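Local coordinates for protein twin-arginine translocation pathway signal (Rhodoferax ferrireducens, PDB 5IM2) that probably binds carboxylate solutes such as benzoate outside the cytoplasmic membrane and hands them to a TRAP transporter, at residues Val172-Asp177 and Val239-Leu244; Thr199-Tyr204 and Ala257-Thr262; Pro215-Ala220 and Asp227-Pro232; Ala338-Met343 and Gln352-Ala357. All coordinates share one frame; numbering follows the deposited sequence.

Contact 1. Residues Val172-Asp177 and Val239-Leu244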
# COMPACT_ATOMS: atom_id res chain seq x y z
N VAL A 172 7.66 -2.30 -8.40
CA VAL A 172 8.29 -2.42 -9.71
C VAL A 172 8.57 -1.00 -10.21
O VAL A 172 7.84 -0.06 -9.87
CB VAL A 172 7.36 -3.20 -10.68
CG1 VAL A 172 7.87 -3.24 -12.10
CG2 VAL A 172 7.11 -4.62 -10.17
N PHE A 173 9.63 -0.84 -11.00
CA PHE A 173 9.91 0.42 -11.67
C PHE A 173 9.27 0.45 -13.06
O PHE A 173 9.49 -0.46 -13.86
CB PHE A 173 11.42 0.64 -11.86
CG PHE A 173 12.19 0.78 -10.58
CD1 PHE A 173 11.90 1.79 -9.68
CD2 PHE A 173 13.25 -0.06 -10.32
CE1 PHE A 173 12.62 1.93 -8.51
CE2 PHE A 173 14.01 0.09 -9.17
CZ PHE A 173 13.70 1.08 -8.27
N HIS A 174 8.59 1.55 -13.37
CA HIS A 174 7.97 1.76 -14.67
C HIS A 174 8.49 3.08 -15.21
O HIS A 174 8.28 4.13 -14.59
CB HIS A 174 6.45 1.80 -14.54
CG HIS A 174 5.92 0.68 -13.70
ND1 HIS A 174 5.63 -0.56 -14.23
CD2 HIS A 174 5.66 0.60 -12.38
CE1 HIS A 174 5.24 -1.37 -13.26
NE2 HIS A 174 5.25 -0.69 -12.12
N THR A 175 9.19 3.03 -16.35
CA THR A 175 9.83 4.22 -16.89
C THR A 175 9.46 4.41 -18.35
O THR A 175 9.16 3.46 -19.07
CB THR A 175 11.34 4.13 -16.77
OG1 THR A 175 11.75 2.86 -17.26
CG2 THR A 175 11.76 4.26 -15.29
N LYS A 176 9.49 5.66 -18.79
CA LYS A 176 9.13 5.97 -20.16
C LYS A 176 10.23 5.60 -21.16
O LYS A 176 9.93 5.04 -22.22
CB LYS A 176 8.80 7.47 -20.28
CG LYS A 176 7.50 7.86 -19.57
CD LYS A 176 7.02 9.24 -19.97
CE LYS A 176 7.54 10.30 -19.05
NZ LYS A 176 7.21 11.67 -19.56
N ASP A 177 11.50 5.89 -20.83
CA ASP A 177 12.58 5.87 -21.81
C ASP A 177 13.79 5.03 -21.42
O ASP A 177 14.47 4.50 -22.31
CB ASP A 177 13.08 7.30 -22.08
CG ASP A 177 11.98 8.24 -22.55
OD1 ASP A 177 11.32 7.95 -23.57
OD2 ASP A 177 11.79 9.29 -21.89
N VAL A 239 -4.54 2.58 -14.12
CA VAL A 239 -4.10 3.93 -14.48
C VAL A 239 -3.44 3.96 -15.84
O VAL A 239 -2.79 4.95 -16.19
CB VAL A 239 -3.18 4.53 -13.40
CG1 VAL A 239 -4.01 5.00 -12.23
CG2 VAL A 239 -2.07 3.55 -12.95
N LYS A 240 -3.59 2.89 -16.62
CA LYS A 240 -3.10 2.81 -17.99
C LYS A 240 -1.62 3.16 -18.04
O LYS A 240 -1.13 3.80 -18.97
CB LYS A 240 -3.95 3.69 -18.92
CG LYS A 240 -5.41 3.24 -19.06
CD LYS A 240 -6.30 3.79 -17.95
CE LYS A 240 -6.63 5.28 -18.15
NZ LYS A 240 -7.01 5.97 -16.88
N VAL A 241 -0.87 2.73 -17.02
CA VAL A 241 0.56 3.04 -16.98
C VAL A 241 1.34 2.19 -17.98
O VAL A 241 2.40 2.62 -18.45
CB VAL A 241 1.09 2.90 -15.54
CG1 VAL A 241 2.59 2.55 -15.51
CG2 VAL A 241 0.85 4.21 -14.80
N HIS A 242 0.82 1.02 -18.36
CA HIS A 242 1.47 0.26 -19.42
C HIS A 242 1.35 0.95 -20.77
O HIS A 242 2.10 0.61 -21.69
CB HIS A 242 0.88 -1.15 -19.50
CG HIS A 242 -0.57 -1.17 -19.86
ND1 HIS A 242 -1.55 -0.62 -19.07
CD2 HIS A 242 -1.21 -1.70 -20.93
CE1 HIS A 242 -2.73 -0.80 -19.64
NE2 HIS A 242 -2.55 -1.45 -20.77
N GLU A 243 0.42 1.89 -20.91
CA GLU A 243 0.32 2.66 -22.15
C GLU A 243 1.19 3.90 -22.12
O GLU A 243 1.55 4.42 -23.18
CB GLU A 243 -1.13 3.04 -22.42
CG GLU A 243 -2.01 1.84 -22.74
CD GLU A 243 -3.50 2.18 -22.78
OE1 GLU A 243 -3.84 3.38 -22.76
OE2 GLU A 243 -4.33 1.25 -22.82
N LEU A 244 1.56 4.37 -20.92
CA LEU A 244 2.32 5.60 -20.74
C LEU A 244 3.80 5.37 -20.46
O LEU A 244 4.56 6.34 -20.39
CB LEU A 244 1.70 6.42 -19.58
CG LEU A 244 0.21 6.77 -19.76
CD1 LEU A 244 -0.45 7.21 -18.47
CD2 LEU A 244 0.07 7.86 -20.80

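Contact 2. Residues Thr199-Tyr204 and Ala257-Thr262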
# COMPACT_ATOMS: atom_id res chain seq x y z
N THR A 199 10.12 7.55 -1.20
CA THR A 199 10.86 8.64 -1.87
C THR A 199 12.23 8.82 -1.25
O THR A 199 13.20 9.13 -1.97
CB THR A 199 10.08 9.95 -1.86
OG1 THR A 199 9.81 10.37 -0.52
CG2 THR A 199 8.80 9.85 -2.66
N LYS A 200 12.37 8.55 0.05
CA LYS A 200 13.70 8.58 0.66
C LYS A 200 14.60 7.51 0.05
O LYS A 200 15.78 7.77 -0.24
CB LYS A 200 13.57 8.41 2.17
CG LYS A 200 13.11 9.67 2.85
CD LYS A 200 12.95 9.49 4.34
CE LYS A 200 12.17 10.65 4.96
NZ LYS A 200 12.75 11.97 4.59
N MET A 201 14.08 6.30 -0.14
CA MET A 201 14.87 5.27 -0.81
C MET A 201 15.23 5.72 -2.21
O MET A 201 16.39 5.63 -2.63
CB MET A 201 14.09 3.95 -0.83
CG MET A 201 14.72 2.85 -1.66
SD MET A 201 14.22 2.86 -3.40
CE MET A 201 12.46 2.58 -3.32
N LEU A 202 14.25 6.24 -2.97
CA LEU A 202 14.57 6.64 -4.34
C LEU A 202 15.70 7.67 -4.36
O LEU A 202 16.55 7.65 -5.25
CB LEU A 202 13.32 7.18 -5.04
CG LEU A 202 12.19 6.18 -5.31
CD1 LEU A 202 10.89 6.85 -5.78
CD2 LEU A 202 12.61 5.14 -6.33
N GLY A 203 15.72 8.58 -3.40
CA GLY A 203 16.76 9.59 -3.36
C GLY A 203 18.13 9.00 -3.12
O GLY A 203 19.12 9.44 -3.70
N TYR A 204 18.19 7.99 -2.26
CA TYR A 204 19.46 7.34 -2.02
C TYR A 204 19.92 6.51 -3.22
O TYR A 204 21.11 6.23 -3.35
CB TYR A 204 19.37 6.49 -0.75
CG TYR A 204 19.69 7.24 0.54
CD1 TYR A 204 21.00 7.63 0.84
CD2 TYR A 204 18.70 7.55 1.46
CE1 TYR A 204 21.32 8.30 2.02
CE2 TYR A 204 19.00 8.23 2.65
CZ TYR A 204 20.32 8.60 2.92
OH TYR A 204 20.63 9.24 4.08
N ALA A 257 12.02 -8.00 -2.01
CA ALA A 257 11.12 -6.99 -2.53
C ALA A 257 11.68 -5.64 -2.17
O ALA A 257 11.84 -5.33 -0.98
CB ALA A 257 9.72 -7.16 -1.96
N LEU A 258 11.93 -4.80 -3.17
CA LEU A 258 12.53 -3.52 -2.89
C LEU A 258 11.70 -2.72 -1.89
O LEU A 258 12.23 -2.16 -0.93
CB LEU A 258 12.71 -2.73 -4.19
CG LEU A 258 13.26 -1.30 -3.97
CD1 LEU A 258 14.65 -1.36 -3.41
CD2 LEU A 258 13.26 -0.57 -5.29
N TYR A 259 10.38 -2.61 -2.12
CA TYR A 259 9.51 -1.92 -1.17
C TYR A 259 8.09 -2.44 -1.33
O TYR A 259 7.72 -3.07 -2.32
CB TYR A 259 9.54 -0.38 -1.36
CG TYR A 259 8.63 0.07 -2.46
CD1 TYR A 259 9.01 -0.02 -3.79
CD2 TYR A 259 7.34 0.49 -2.17
CE1 TYR A 259 8.13 0.33 -4.81
CE2 TYR A 259 6.45 0.85 -3.19
CZ TYR A 259 6.85 0.75 -4.50
OH TYR A 259 5.97 1.09 -5.51
N THR A 260 7.28 -2.13 -0.33
CA THR A 260 5.82 -2.16 -0.44
C THR A 260 5.26 -0.95 0.29
O THR A 260 5.96 -0.27 1.05
CB THR A 260 5.25 -3.49 0.06
OG1 THR A 260 3.86 -3.54 -0.25
CG2 THR A 260 5.45 -3.67 1.56
N ALA A 261 3.99 -0.66 0.03
CA ALA A 261 3.29 0.41 0.72
C ALA A 261 2.20 -0.20 1.60
O ALA A 261 1.69 -1.27 1.31
CB ALA A 261 2.68 1.42 -0.27
N THR A 262 1.88 0.50 2.68
CA THR A 262 0.85 0.08 3.61
C THR A 262 -0.47 0.76 3.31
O THR A 262 -0.52 1.89 2.82
CB THR A 262 1.24 0.37 5.06
OG1 THR A 262 1.45 1.76 5.25
CG2 THR A 262 2.47 -0.38 5.41

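Contact 3. Residues Pro215-Ala220 and Asp227-Pro232. With BEZ (benzoic acid), chain B.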
# COMPACT_ATOMS: atom_id res chain seq x y z
N PRO A 215 -3.80 8.49 -8.38
CA PRO A 215 -4.56 9.05 -9.52
C PRO A 215 -3.84 10.17 -10.25
O PRO A 215 -4.22 10.46 -11.39
CB PRO A 215 -5.85 9.56 -8.86
CG PRO A 215 -5.90 8.90 -7.53
CD PRO A 215 -4.48 8.75 -7.11
N ALA A 216 -2.84 10.80 -9.62
CA ALA A 216 -2.08 11.90 -10.20
C ALA A 216 -1.04 11.42 -11.20
O ALA A 216 -0.44 12.25 -11.89
CB ALA A 216 -1.40 12.69 -9.07
N ILE A 217 -0.79 10.12 -11.30
CA ILE A 217 0.38 9.63 -12.03
C ILE A 217 0.21 9.85 -13.53
O ILE A 217 1.15 10.32 -14.18
CB ILE A 217 0.68 8.17 -11.69
CG1 ILE A 217 1.27 8.10 -10.27
CG2 ILE A 217 1.70 7.57 -12.65
CD1 ILE A 217 1.37 6.71 -9.72
N PRO A 218 -0.95 9.53 -14.12
CA PRO A 218 -1.10 9.77 -15.57
C PRO A 218 -0.84 11.20 -16.01
O PRO A 218 -0.11 11.42 -16.99
CB PRO A 218 -2.56 9.35 -15.82
CG PRO A 218 -2.84 8.34 -14.81
CD PRO A 218 -2.09 8.75 -13.58
N ASP A 219 -1.45 12.19 -15.35
CA ASP A 219 -1.25 13.58 -15.74
C ASP A 219 0.21 13.99 -15.57
O ASP A 219 0.72 14.80 -16.33
CB ASP A 219 -2.16 14.51 -14.93
CG ASP A 219 -1.77 16.00 -15.05
OD1 ASP A 219 -2.26 16.68 -15.98
OD2 ASP A 219 -0.99 16.50 -14.21
N ALA A 220 0.90 13.40 -14.59
CA ALA A 220 2.31 13.71 -14.40
C ALA A 220 3.18 13.04 -15.46
O ALA A 220 4.11 13.66 -15.99
CB ALA A 220 2.75 13.31 -13.01
N ASP A 227 9.58 11.00 -14.96
CA ASP A 227 10.13 10.07 -15.94
C ASP A 227 9.62 8.64 -15.73
O ASP A 227 9.74 7.80 -16.62
CB ASP A 227 11.66 10.08 -15.84
CG ASP A 227 12.26 11.44 -16.21
OD1 ASP A 227 11.76 12.01 -17.20
OD2 ASP A 227 13.22 11.94 -15.55
N GLY A 228 9.10 8.34 -14.55
CA GLY A 228 8.76 6.98 -14.21
C GLY A 228 8.12 6.97 -12.85
O GLY A 228 8.02 8.01 -12.17
N ALA A 229 7.67 5.77 -12.45
CA ALA A 229 6.92 5.61 -11.21
C ALA A 229 7.24 4.26 -10.60
O ALA A 229 7.42 3.26 -11.31
CB ALA A 229 5.41 5.69 -11.43
N ALA A 230 7.24 4.23 -9.28
CA ALA A 230 7.29 2.99 -8.52
C ALA A 230 5.85 2.58 -8.23
O ALA A 230 5.10 3.35 -7.63
CB ALA A 230 8.07 3.21 -7.23
N LEU A 231 5.45 1.40 -8.70
CA LEU A 231 4.12 0.83 -8.47
C LEU A 231 4.26 -0.68 -8.43
O LEU A 231 5.08 -1.23 -9.18
CB LEU A 231 3.12 1.16 -9.58
CG LEU A 231 2.76 2.61 -9.84
CD1 LEU A 231 2.11 2.78 -11.21
CD2 LEU A 231 1.85 3.03 -8.72
N PRO A 232 3.40 -1.39 -7.70
CA PRO A 232 3.28 -2.83 -7.94
C PRO A 232 2.57 -3.09 -9.27
O PRO A 232 1.88 -2.22 -9.81
CB PRO A 232 2.43 -3.31 -6.76
CG PRO A 232 1.53 -2.14 -6.51
CD PRO A 232 2.38 -0.91 -6.74
C BEZ B . 0.31 3.58 -4.94
O1 BEZ B . 1.52 3.34 -5.21
O2 BEZ B . -0.03 4.75 -4.64
C1 BEZ B . -0.71 2.49 -5.00
C2 BEZ B . -2.04 2.77 -4.69
C3 BEZ B . -2.98 1.74 -4.79
C4 BEZ B . -2.58 0.47 -5.18
C5 BEZ B . -1.26 0.20 -5.47
C6 BEZ B . -0.31 1.22 -5.38

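Contact 4. Residues Ala338-Met343 and Gln352-Ala357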
# COMPACT_ATOMS: atom_id res chain seq x y z
N ALA A 338 18.07 5.59 9.43
CA ALA A 338 17.46 6.90 9.61
C ALA A 338 16.05 6.82 10.19
O ALA A 338 15.64 7.71 10.95
CB ALA A 338 17.45 7.64 8.28
N TRP A 339 15.28 5.80 9.82
CA TRP A 339 13.94 5.64 10.37
C TRP A 339 13.98 5.34 11.87
O TRP A 339 13.20 5.90 12.64
CB TRP A 339 13.21 4.54 9.59
CG TRP A 339 11.81 4.30 10.07
CD1 TRP A 339 10.69 4.96 9.67
CD2 TRP A 339 11.38 3.35 11.06
NE1 TRP A 339 9.59 4.50 10.36
CE2 TRP A 339 9.98 3.52 11.22
CE3 TRP A 339 12.04 2.39 11.85
CZ2 TRP A 339 9.22 2.76 12.13
CZ3 TRP A 339 11.29 1.64 12.75
CH2 TRP A 339 9.88 1.84 12.88
N VAL A 340 14.90 4.46 12.29
CA VAL A 340 15.05 4.17 13.71
C VAL A 340 15.38 5.44 14.47
O VAL A 340 14.81 5.73 15.53
CB VAL A 340 16.12 3.08 13.90
CG1 VAL A 340 16.63 3.04 15.37
CG2 VAL A 340 15.54 1.74 13.48
N GLU A 341 16.29 6.25 13.93
CA GLU A 341 16.65 7.49 14.59
C GLU A 341 15.47 8.46 14.66
O GLU A 341 15.25 9.11 15.69
CB GLU A 341 17.84 8.09 13.85
CG GLU A 341 18.51 9.26 14.54
CD GLU A 341 19.86 9.60 13.92
OE1 GLU A 341 20.19 9.02 12.86
OE2 GLU A 341 20.59 10.44 14.49
N ASP A 342 14.68 8.55 13.58
CA ASP A 342 13.49 9.40 13.58
C ASP A 342 12.47 8.92 14.62
O ASP A 342 11.81 9.75 15.27
CB ASP A 342 12.85 9.43 12.19
CG ASP A 342 11.72 10.40 12.11
OD1 ASP A 342 11.88 11.53 12.62
OD2 ASP A 342 10.66 10.05 11.56
N MET A 343 12.29 7.60 14.76
CA MET A 343 11.35 7.09 15.77
C MET A 343 11.85 7.43 17.18
O MET A 343 11.06 7.81 18.05
CB MET A 343 11.16 5.58 15.63
CG MET A 343 10.46 5.13 14.32
SD MET A 343 8.93 5.99 13.89
CE MET A 343 9.61 7.09 12.65
N GLN A 352 13.32 -1.33 18.90
CA GLN A 352 12.34 -2.37 19.20
C GLN A 352 11.34 -2.51 18.07
O GLN A 352 10.96 -3.63 17.72
CB GLN A 352 11.61 -2.07 20.51
CG GLN A 352 10.59 -3.15 20.93
CD GLN A 352 11.24 -4.47 21.25
OE1 GLN A 352 12.11 -4.56 22.14
NE2 GLN A 352 10.85 -5.52 20.50
N LEU A 353 10.88 -1.39 17.48
CA LEU A 353 9.86 -1.50 16.45
C LEU A 353 10.37 -2.25 15.23
O LEU A 353 9.65 -3.05 14.62
CB LEU A 353 9.37 -0.11 16.05
CG LEU A 353 8.60 0.64 17.16
CD1 LEU A 353 8.40 2.05 16.72
CD2 LEU A 353 7.23 -0.04 17.52
N LEU A 354 11.61 -1.98 14.84
CA LEU A 354 12.16 -2.64 13.65
C LEU A 354 12.42 -4.12 13.92
O LEU A 354 12.15 -4.97 13.06
CB LEU A 354 13.43 -1.93 13.21
CG LEU A 354 14.17 -2.56 12.02
CD1 LEU A 354 13.34 -2.53 10.77
CD2 LEU A 354 15.48 -1.84 11.78
N THR A 355 12.93 -4.43 15.11
CA THR A 355 13.14 -5.81 15.55
C THR A 355 11.83 -6.58 15.55
O THR A 355 11.75 -7.71 15.02
CB THR A 355 13.81 -5.79 16.93
OG1 THR A 355 15.08 -5.15 16.83
CG2 THR A 355 14.05 -7.19 17.47
N THR A 356 10.78 -5.98 16.11
CA THR A 356 9.50 -6.66 16.14
C THR A 356 8.99 -6.87 14.72
O THR A 356 8.48 -7.95 14.39
CB THR A 356 8.52 -5.85 17.00
OG1 THR A 356 8.90 -5.94 18.39
CG2 THR A 356 7.10 -6.30 16.84
N ALA A 357 9.10 -5.84 13.86
CA ALA A 357 8.53 -5.97 12.52
C ALA A 357 9.16 -7.13 11.76
O ALA A 357 8.45 -7.92 11.11
CB ALA A 357 8.69 -4.65 11.75

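Contact 1. Residues Val172-Asp177 and Val239-Leu244
His174 and Lys176, on strand 171-175 and just beyond it, meet Val241 and Leu244 of the short helix 241-244 at two separate points, burying 122 Å² in all. The first point is apolar. His174 offers its CB rather than its ring as the closest atom, and Val241 CG1 lies 4.1 Å from it. CG1 stands anti to the backbone N of Val241 (chi1 153°), which directs this methyl at the strand; relative to the imidazole it sits obliquely.

The second point brings an aliphatic chain against a backbone carbonyl. Lys176 passes alongside Leu244 O, with CG at 3.4 Å and CD at 3.8 Å from that oxygen, and then bends at chi3. Beyond the bend, NZ is hydrogen-bonded to the carbonyl of Leu221 in helix 217-223. Leu244, whose carbonyl meets the lysine, lays its own side chain on the same helix, at Pro218 and Leu221.

Polar bonding near the contact is directed elsewhere. The imidazole of His174 is gripped at both nitrogens: NE2 bonds to Leu231 O on the adjacent strand, and ND1 meets His248 ND1. With Trp233 also packed edge-to-face on it, the buried ring is probably held at a fixed rotation while its CB receives Val241. Within helix 241-244, one turn is closed by Leu244 N bonding to Val241 O at 3.1 Å. The contact sets a short, weakly bonded helix on an inner strand of the six-stranded mixed sheet, part of an alpha/beta lobe of the solute-binding fold.

Contact 2. Residues Thr199-Tyr204 and Ala257-Thr262
Met201 in helix 196-205 and Tyr259 in the loop before strand 262-267 have the closest CA atoms of the two segments, 9.0 Å apart, so long side chains must bridge the gap. The helix is regular, with Gly203 N bonded to Thr199 O at 2.9 Å. The other segment turns at Leu258, which has helical backbone angles, and then runs extended from Tyr259 onward.

Met201 supplies the whole of the helix side, in a side chain modelled in two conformers; the distances here hold for one of them. Its CG lies anti to the backbone N (chi1 172°) and the chain then bends at chi2 and chi3, carrying the terminal methyl to Leu258. CE is 3.8 Å from Leu258 CD2, and the sulfur SD is 4.0 Å from that same methyl. The two side chains cross obliquely, and the CD2 branch of the leucine does most of the touching.

Residues 257-262 cross between the lobes of the two-domain binding-protein fold, leaving the sheet of strand 247-251 and entering the sheet of strand 262-267. Tyr259 is bonded through its backbone to Gly171, where strand 171-175 begins after the companion crossing from strand 161-167.

The methyl of Met201 also reaches Tyr259, approaching CD1 to 4.3 Å, oblique to the ring. That ring touches Ala230, and the side chain comes within about 5 Å of the bound benzoate, its hydroxyl nearest. Leu258 also touches Phe133 and Phe173.

Contact 3. Residues Pro215-Ala220 and Asp227-Pro232
Leu231 is caught between protein and ligand: its methyl CD2 meets Ile217 CD1 at 3.8 Å and also lies 3.5 Å from the benzoate oxygen O1, an apolar group set directly beside a carboxylate. The two side chains reach toward each other tip to tip. The CG1 branch of Ile217 is anti to the carbonyl carbon (chi1 -73°), and its extended chain carries CD1 out to the leucine. The other branch, CG2, turns to the strand two residues earlier and rests 4.3 Å from Ala229 CB. Ala229 and Leu231 thus use the same face of the strand against one buried isoleucine.

Helix 217-223 forms the connection of a beta-alpha-beta crossover, in which strands 208-211 and 228-232 run parallel with strand 190-193 between them. From that middle strand Arg192 packs on Ile217, Ala229 and Leu231. Its NH1 is hydrogen-bonded to Ala230 O, which should help position NH2, a hydrogen-bonding partner of the benzoate together with Tyr118 OH.

At the end of the segment, Pro232 meets the aromatic part of the ligand. Its CD is 3.7 Å from benzoate C6 and its CG is 3.8 Å from C5. With an alanine here CG and CD are missing, which would probably leave C5 and C6 of the ligand without this apolar neighbour and allow the benzoate more movement in the pocket. His168 packs on the same proline.

Contact 4. Residues Ala338-Met343 and Gln352-Ala357
Trp339 leads the apolar packing between helices 334-345 and 350-367, its indole directed at Leu353 and Leu354. CG stands anti to the backbone N (chi1 -180°), which sends the six-membered ring across to the facing helix. Leu353 CB meets the rim of this ring near its plane, 3.8 Å from CH2, whereas Leu354 CB lies obliquely, 4.2 Å from CZ3. Met343 CG of the same helix as the indole lies over one of its faces, 3.4 Å above the plane and toward the rim. With an alanine in place of Trp339 the indole is gone, which is likely to open a gap facing Leu353 and Leu354 and leave Met343 without this neighbour. Beside this cluster, Val340 CG2 touches Leu354 CD2 at 4.0 Å, the two side chains crossing at about a right angle.

Among polar groups, Gln352 NE2 donates to Thr356 OG1 at 2.9 Å within its own helix, while Asp342 OD2 makes salt bridges to Arg196 and Arg346.

The axes of segments 338-343 and 352-357 approach to 10.4 Å, with 128° between their directions. Trp339 and Leu353 both pack on Tyr148, setting this obliquely antiparallel C-terminal helical hairpin against helix 138-152.

Contacts 1 and 3, with centres about 7 Å apart, occupy one side of the six-stranded sheet, where strands 171-175 and 228-232 are neighbours; contact 3 is nested in the chain loop that contact 1 closes. Contact 2 lies about 14 Å from contact 3 and 17 Å from contact 1, centre to centre, and crosses contact 1 in chain order. Phe173 joins it to contact 1 by packing on Leu258 and Leu202. Contact 3 holds part of the benzoate pocket, and contact 2 lies at the crossing to the other sheet. Contact 4, last in the chain and about 16 Å from contact 2 between centres, joins the last two helices, away from the ligand.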